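Local coordinates for peptide synthetase NRPS type II-PCP (Streptomyces verticillus, PDB 4NEO), which is a free-standing peptidyl carrier protein, a small helical bundle of the phosphopantetheine-attachment family associated with nonribosomal peptide synthetases, at residues A[36-50]-A[66-78]. Residues are numbered along the deposited sequence; the frame is centred on the assembly and turned at random.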
loop_
_atom_site.group_PDB
_atom_site.type_symbol
_atom_site.label_atom_id
_atom_site.label_comp_id
_atom_site.label_asym_id
_atom_site.label_seq_id
_atom_site.Cartn_x
_atom_site.Cartn_y
_atom_site.Cartn_z
ATOM N N PRO A 36 1.379 -8.251 -4.782
ATOM C CA PRO A 36 2.143 -7.009 -4.713
ATOM C C PRO A 36 2.143 -6.144 -6.002
ATOM O O PRO A 36 2.315 -4.933 -5.894
ATOM C CB PRO A 36 3.555 -7.478 -4.344
ATOM C CG PRO A 36 3.645 -8.904 -4.771
ATOM C CD PRO A 36 2.247 -9.446 -4.902
ATOM N N HIS A 37 1.921 -6.747 -7.176
ATOM C CA HIS A 37 2.026 -6.044 -8.454
ATOM C C HIS A 37 0.739 -5.949 -9.219
ATOM O O HIS A 37 0.761 -5.570 -10.403
ATOM C CB HIS A 37 3.125 -6.669 -9.318
ATOM C CG HIS A 37 4.417 -6.699 -8.613
ATOM N ND1 HIS A 37 5.086 -5.544 -8.279
ATOM C CD2 HIS A 37 5.110 -7.715 -8.067
ATOM C CE1 HIS A 37 6.152 -5.855 -7.558
ATOM N NE2 HIS A 37 6.184 -7.162 -7.405
ATOM N N GLU A 38 -0.389 -6.222 -8.545
ATOM C CA GLU A 38 -1.689 -6.136 -9.221
ATOM C C GLU A 38 -2.175 -4.717 -9.293
ATOM O O GLU A 38 -2.151 -4.011 -8.298
ATOM C CB GLU A 38 -2.727 -7.024 -8.486
ATOM C CG GLU A 38 -2.450 -8.526 -8.578
ATOM C CD GLU A 38 -3.616 -9.360 -8.050
ATOM O OE1 GLU A 38 -4.397 -9.857 -8.900
ATOM O OE2 GLU A 38 -3.754 -9.466 -6.795
ATOM N N ASP A 39 -2.652 -4.282 -10.457
ATOM C CA ASP A 39 -3.099 -2.877 -10.619
ATOM C C ASP A 39 -4.425 -2.585 -9.886
ATOM O O ASP A 39 -5.394 -3.341 -10.020
ATOM C CB ASP A 39 -3.208 -2.505 -12.128
ATOM C CG ASP A 39 -3.640 -1.060 -12.338
ATOM O OD1 ASP A 39 -2.767 -0.168 -12.372
ATOM O OD2 ASP A 39 -4.858 -0.784 -12.390
ATOM N N PHE A 40 -4.480 -1.459 -9.175
ATOM C CA PHE A 40 -5.610 -1.029 -8.340
ATOM C C PHE A 40 -6.924 -1.091 -9.092
ATOM O O PHE A 40 -7.911 -1.554 -8.551
ATOM C CB PHE A 40 -5.396 0.419 -7.882
ATOM C CG PHE A 40 -6.515 0.993 -7.063
ATOM C CD1 PHE A 40 -6.819 0.470 -5.825
ATOM C CD2 PHE A 40 -7.265 2.064 -7.540
ATOM C CE1 PHE A 40 -7.848 0.999 -5.071
ATOM C CE2 PHE A 40 -8.283 2.596 -6.786
ATOM C CZ PHE A 40 -8.569 2.067 -5.551
ATOM N N ALA A 41 -6.928 -0.565 -10.307
ATOM C CA ALA A 41 -8.157 -0.478 -11.096
ATOM C C ALA A 41 -8.532 -1.838 -11.636
ATOM O O ALA A 41 -9.719 -2.140 -11.740
ATOM C CB ALA A 41 -8.011 0.496 -12.252
ATOM N N ALA A 42 -7.531 -2.641 -11.996
ATOM C CA ALA A 42 -7.771 -4.023 -12.415
ATOM C C ALA A 42 -8.441 -4.811 -11.303
ATOM O O ALA A 42 -9.241 -5.691 -11.585
ATOM C CB ALA A 42 -6.498 -4.723 -12.870
ATOM N N LEU A 43 -8.162 -4.473 -10.049
ATOM C CA LEU A 43 -8.849 -5.087 -8.907
ATOM C C LEU A 43 -10.266 -4.536 -8.649
ATOM O O LEU A 43 -10.890 -4.926 -7.666
ATOM C CB LEU A 43 -8.009 -4.930 -7.633
ATOM C CG LEU A 43 -6.664 -5.660 -7.659
ATOM C CD1 LEU A 43 -5.746 -5.108 -6.592
ATOM C CD2 LEU A 43 -6.839 -7.151 -7.507
ATOM N N GLY A 44 -10.774 -3.660 -9.519
ATOM C CA GLY A 44 -12.056 -2.974 -9.288
ATOM C C GLY A 44 -11.975 -1.789 -8.316
ATOM O O GLY A 44 -12.999 -1.333 -7.785
ATOM N N GLY A 45 -10.775 -1.274 -8.074
ATOM C CA GLY A 45 -10.647 -0.170 -7.132
ATOM C C GLY A 45 -11.319 1.089 -7.671
ATOM O O GLY A 45 -11.093 1.448 -8.822
ATOM N N ASN A 46 -12.119 1.761 -6.834
ATOM C CA ASN A 46 -12.741 3.048 -7.152
ATOM C C ASN A 46 -12.307 4.113 -6.134
ATOM O O ASN A 46 -11.545 3.828 -5.206
ATOM C CB ASN A 46 -14.279 2.922 -7.194
ATOM C CG ASN A 46 -14.886 2.507 -5.861
ATOM O OD1 ASN A 46 -14.332 2.735 -4.800
ATOM N ND2 ASN A 46 -16.043 1.874 -5.925
ATOM N N SER A 47 -12.807 5.328 -6.309
ATOM C CA SER A 47 -12.445 6.466 -5.471
ATOM C C SER A 47 -12.748 6.212 -3.990
ATOM O O SER A 47 -11.912 6.517 -3.139
ATOM C CB SER A 47 -13.106 7.744 -6.001
ATOM O OG SER A 47 -14.518 7.613 -5.929
ATOM N N ILE A 48 -13.893 5.583 -3.678
ATOM C CA ILE A 48 -14.219 5.229 -2.297
ATOM C C ILE A 48 -13.148 4.291 -1.697
ATOM O O ILE A 48 -12.679 4.505 -0.554
ATOM C CB ILE A 48 -15.611 4.578 -2.183
ATOM C CG1 ILE A 48 -16.700 5.559 -2.563
ATOM C CG2 ILE A 48 -15.832 4.132 -0.748
ATOM C CD1 ILE A 48 -17.974 4.903 -3.108
ATOM N N HIS A 49 -12.731 3.272 -2.467
ATOM C CA HIS A 49 -11.698 2.328 -1.993
ATOM C C HIS A 49 -10.344 3.024 -1.786
ATOM O O HIS A 49 -9.616 2.739 -0.805
ATOM C CB HIS A 49 -11.484 1.152 -2.946
ATOM C CG HIS A 49 -12.701 0.304 -3.137
ATOM N ND1 HIS A 49 -13.166 -0.055 -4.383
ATOM C CD2 HIS A 49 -13.591 -0.199 -2.246
ATOM C CE1 HIS A 49 -14.254 -0.796 -4.255
ATOM N NE2 HIS A 49 -14.545 -0.878 -2.966
ATOM N N ALA A 50 -10.008 3.894 -2.727
ATOM C CA ALA A 50 -8.740 4.658 -2.674
ATOM C C ALA A 50 -8.661 5.440 -1.359
ATOM O O ALA A 50 -7.619 5.451 -0.698
ATOM C CB ALA A 50 -8.628 5.607 -3.877
ATOM N N SER A 66 -0.821 11.802 0.595
ATOM C CA SER A 66 -1.665 12.174 -0.508
ATOM C C SER A 66 -2.270 10.929 -1.042
ATOM O O SER A 66 -1.673 9.818 -1.039
ATOM C CB SER A 66 -0.862 12.934 -1.583
ATOM O OG SER A 66 -1.643 13.188 -2.734
ATOM N N ILE A 67 -3.498 11.077 -1.507
ATOM C CA ILE A 67 -4.175 10.030 -2.262
ATOM C C ILE A 67 -3.393 9.689 -3.574
ATOM O O ILE A 67 -3.482 8.571 -4.100
ATOM C CB ILE A 67 -5.632 10.485 -2.604
ATOM C CG1 ILE A 67 -6.510 9.292 -2.961
ATOM C CG2 ILE A 67 -5.658 11.506 -3.722
ATOM C CD1 ILE A 67 -7.108 8.670 -1.722
ATOM N N ARG A 68 -2.624 10.654 -4.065
ATOM C CA ARG A 68 -1.723 10.435 -5.215
ATOM C C ARG A 68 -0.719 9.300 -4.987
ATOM O O ARG A 68 -0.240 8.713 -5.931
ATOM C CB ARG A 68 -0.905 11.686 -5.487
ATOM C CG ARG A 68 -1.628 12.851 -6.019
ATOM C CD ARG A 68 -0.641 14.007 -5.996
ATOM N NE ARG A 68 -1.296 15.218 -6.355
ATOM C CZ ARG A 68 -1.509 15.632 -7.602
ATOM N NH1 ARG A 68 -1.117 14.874 -8.611
ATOM N NH2 ARG A 68 -2.119 16.801 -7.853
ATOM N N VAL A 69 -0.426 8.974 -3.747
ATOM C CA VAL A 69 0.538 7.950 -3.472
ATOM C C VAL A 69 -0.040 6.597 -3.988
ATOM O O VAL A 69 0.606 5.902 -4.769
ATOM C CB VAL A 69 0.910 7.920 -2.019
ATOM C CG1 VAL A 69 1.793 6.721 -1.699
ATOM C CG2 VAL A 69 1.587 9.236 -1.581
ATOM N N LEU A 70 -1.280 6.283 -3.665
ATOM C CA LEU A 70 -1.925 5.101 -4.245
ATOM C C LEU A 70 -2.172 5.272 -5.738
ATOM O O LEU A 70 -1.946 4.357 -6.523
ATOM C CB LEU A 70 -3.251 4.806 -3.542
ATOM C CG LEU A 70 -4.118 3.573 -3.921
ATOM C CD1 LEU A 70 -5.169 3.387 -2.836
ATOM C CD2 LEU A 70 -4.890 3.791 -5.186
ATOM N N LEU A 71 -2.722 6.420 -6.131
ATOM C CA LEU A 71 -3.267 6.543 -7.474
ATOM C C LEU A 71 -2.192 6.739 -8.517
ATOM O O LEU A 71 -2.456 6.525 -9.683
ATOM C CB LEU A 71 -4.309 7.658 -7.584
ATOM C CG LEU A 71 -5.605 7.403 -6.786
ATOM C CD1 LEU A 71 -6.524 8.633 -6.880
ATOM C CD2 LEU A 71 -6.298 6.154 -7.317
ATOM N N GLU A 72 -0.983 7.101 -8.105
ATOM C CA GLU A 72 0.128 7.260 -9.063
ATOM C C GLU A 72 1.083 6.055 -9.063
ATOM O O GLU A 72 1.851 5.862 -10.002
ATOM C CB GLU A 72 0.893 8.571 -8.793
ATOM C CG GLU A 72 0.034 9.762 -9.196
ATOM C CD GLU A 72 0.701 11.105 -8.919
ATOM O OE1 GLU A 72 1.856 11.111 -8.438
ATOM O OE2 GLU A 72 0.035 12.136 -9.176
ATOM N N THR A 73 1.029 5.229 -8.022
ATOM C CA THR A 73 1.856 4.029 -8.005
ATOM C C THR A 73 1.040 2.808 -8.456
ATOM O O THR A 73 1.540 1.998 -9.190
ATOM C CB THR A 73 2.446 3.759 -6.650
ATOM O OG1 THR A 73 1.382 3.552 -5.695
ATOM C CG2 THR A 73 3.373 4.860 -6.252
ATOM N N ARG A 74 -0.207 2.717 -7.980
ATOM C CA ARG A 74 -1.223 1.771 -8.421
ATOM C C ARG A 74 -1.002 0.303 -8.056
ATOM O O ARG A 74 -1.838 -0.511 -8.408
ATOM C CB ARG A 74 -1.445 1.861 -9.936
ATOM C CG ARG A 74 -1.492 3.270 -10.483
ATOM C CD ARG A 74 -2.501 3.427 -11.567
ATOM N NE ARG A 74 -3.759 4.005 -11.066
ATOM C CZ ARG A 74 -4.972 3.471 -11.234
ATOM N NH1 ARG A 74 -5.111 2.293 -11.852
ATOM N NH2 ARG A 74 -6.062 4.111 -10.779
ATOM N N THR A 75 0.115 -0.070 -7.435
ATOM C CA THR A 75 0.291 -1.425 -6.916
ATOM C C THR A 75 0.615 -1.340 -5.438
ATOM O O THR A 75 1.037 -0.272 -4.921
ATOM C CB THR A 75 1.361 -2.224 -7.633
ATOM O OG1 THR A 75 2.660 -1.646 -7.392
ATOM C CG2 THR A 75 1.061 -2.279 -9.140
ATOM N N VAL A 76 0.407 -2.448 -4.739
ATOM C CA VAL A 76 0.772 -2.509 -3.345
ATOM C C VAL A 76 2.291 -2.305 -3.201
ATOM O O VAL A 76 2.722 -1.563 -2.311
ATOM C CB VAL A 76 0.408 -3.873 -2.746
ATOM C CG1 VAL A 76 1.183 -4.152 -1.462
ATOM C CG2 VAL A 76 -1.105 -4.025 -2.552
ATOM N N ALA A 77 3.099 -3.003 -4.021
ATOM C CA ALA A 77 4.590 -2.841 -3.930
ATOM C C ALA A 77 5.066 -1.393 -4.220
ATOM O O ALA A 77 5.984 -0.896 -3.571
ATOM C CB ALA A 77 5.307 -3.797 -4.851
ATOM N N GLY A 78 4.451 -0.769 -5.219
ATOM C CA GLY A 78 4.736 0.602 -5.614
ATOM C C GLY A 78 4.407 1.545 -4.479
ATOM O O GLY A 78 5.221 2.372 -4.122
HETATM O O HOH W 1 4.627 -2.825 -8.926
HETATM O O HOH W 2 -1.117 -4.610 -5.833
#
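In this carrier-protein helical bundle, the loop that leads through G44-G45-N46 into helix 47-50 packs on helix 67-73 and the start of helix 76-86. S47, in the GGNS sequence, is probably the phosphopantetheine attachment serine. CG of F40 lies anti to its backbone N (chi1 178°), which turns the ring toward L70. L70 CD2 sits over the middle of one ring face, 3.7 Å from the F40 ring centroid, a CH-pi contact. G45 CA rests on the opposite face, nearer its rim. F40 N donates to R74 O at 2.9 Å.

R74 bends at chi2 and chi3, bringing its guanidinium almost perpendicular to the F40 ring, with NH2 near the ring edge. NH1 forms a salt bridge to D39 OD2 (3.1 Å). The same OD2 accepts from A41 N, an Asx turn, and from A42 N, extending it to an Asx motif; this anchors the carboxylate. R74 NE donates to L71 O and steadies the group. F40, G45, S47 and R74 also line the pocket of a 2-(2-methoxyethoxy)ethanol, probably from the crystallisation liquor, which R74 NH2 meets in a weak hydrogen bond.

A77 N donates to P36 O at 2.8 Å. Water 1 joins H37 ND1 to T75 OG1, the N-cap of the next helix; water 2 joins E38 O to V76 N.

A50 CB packs on I67 CD1 (4.0 Å), with L70 CD1 and L71 CD2 beside it. I53 also touches F40 and L70, helix 54-61 borders I67, and helix 7-28 packs against V76 and A77.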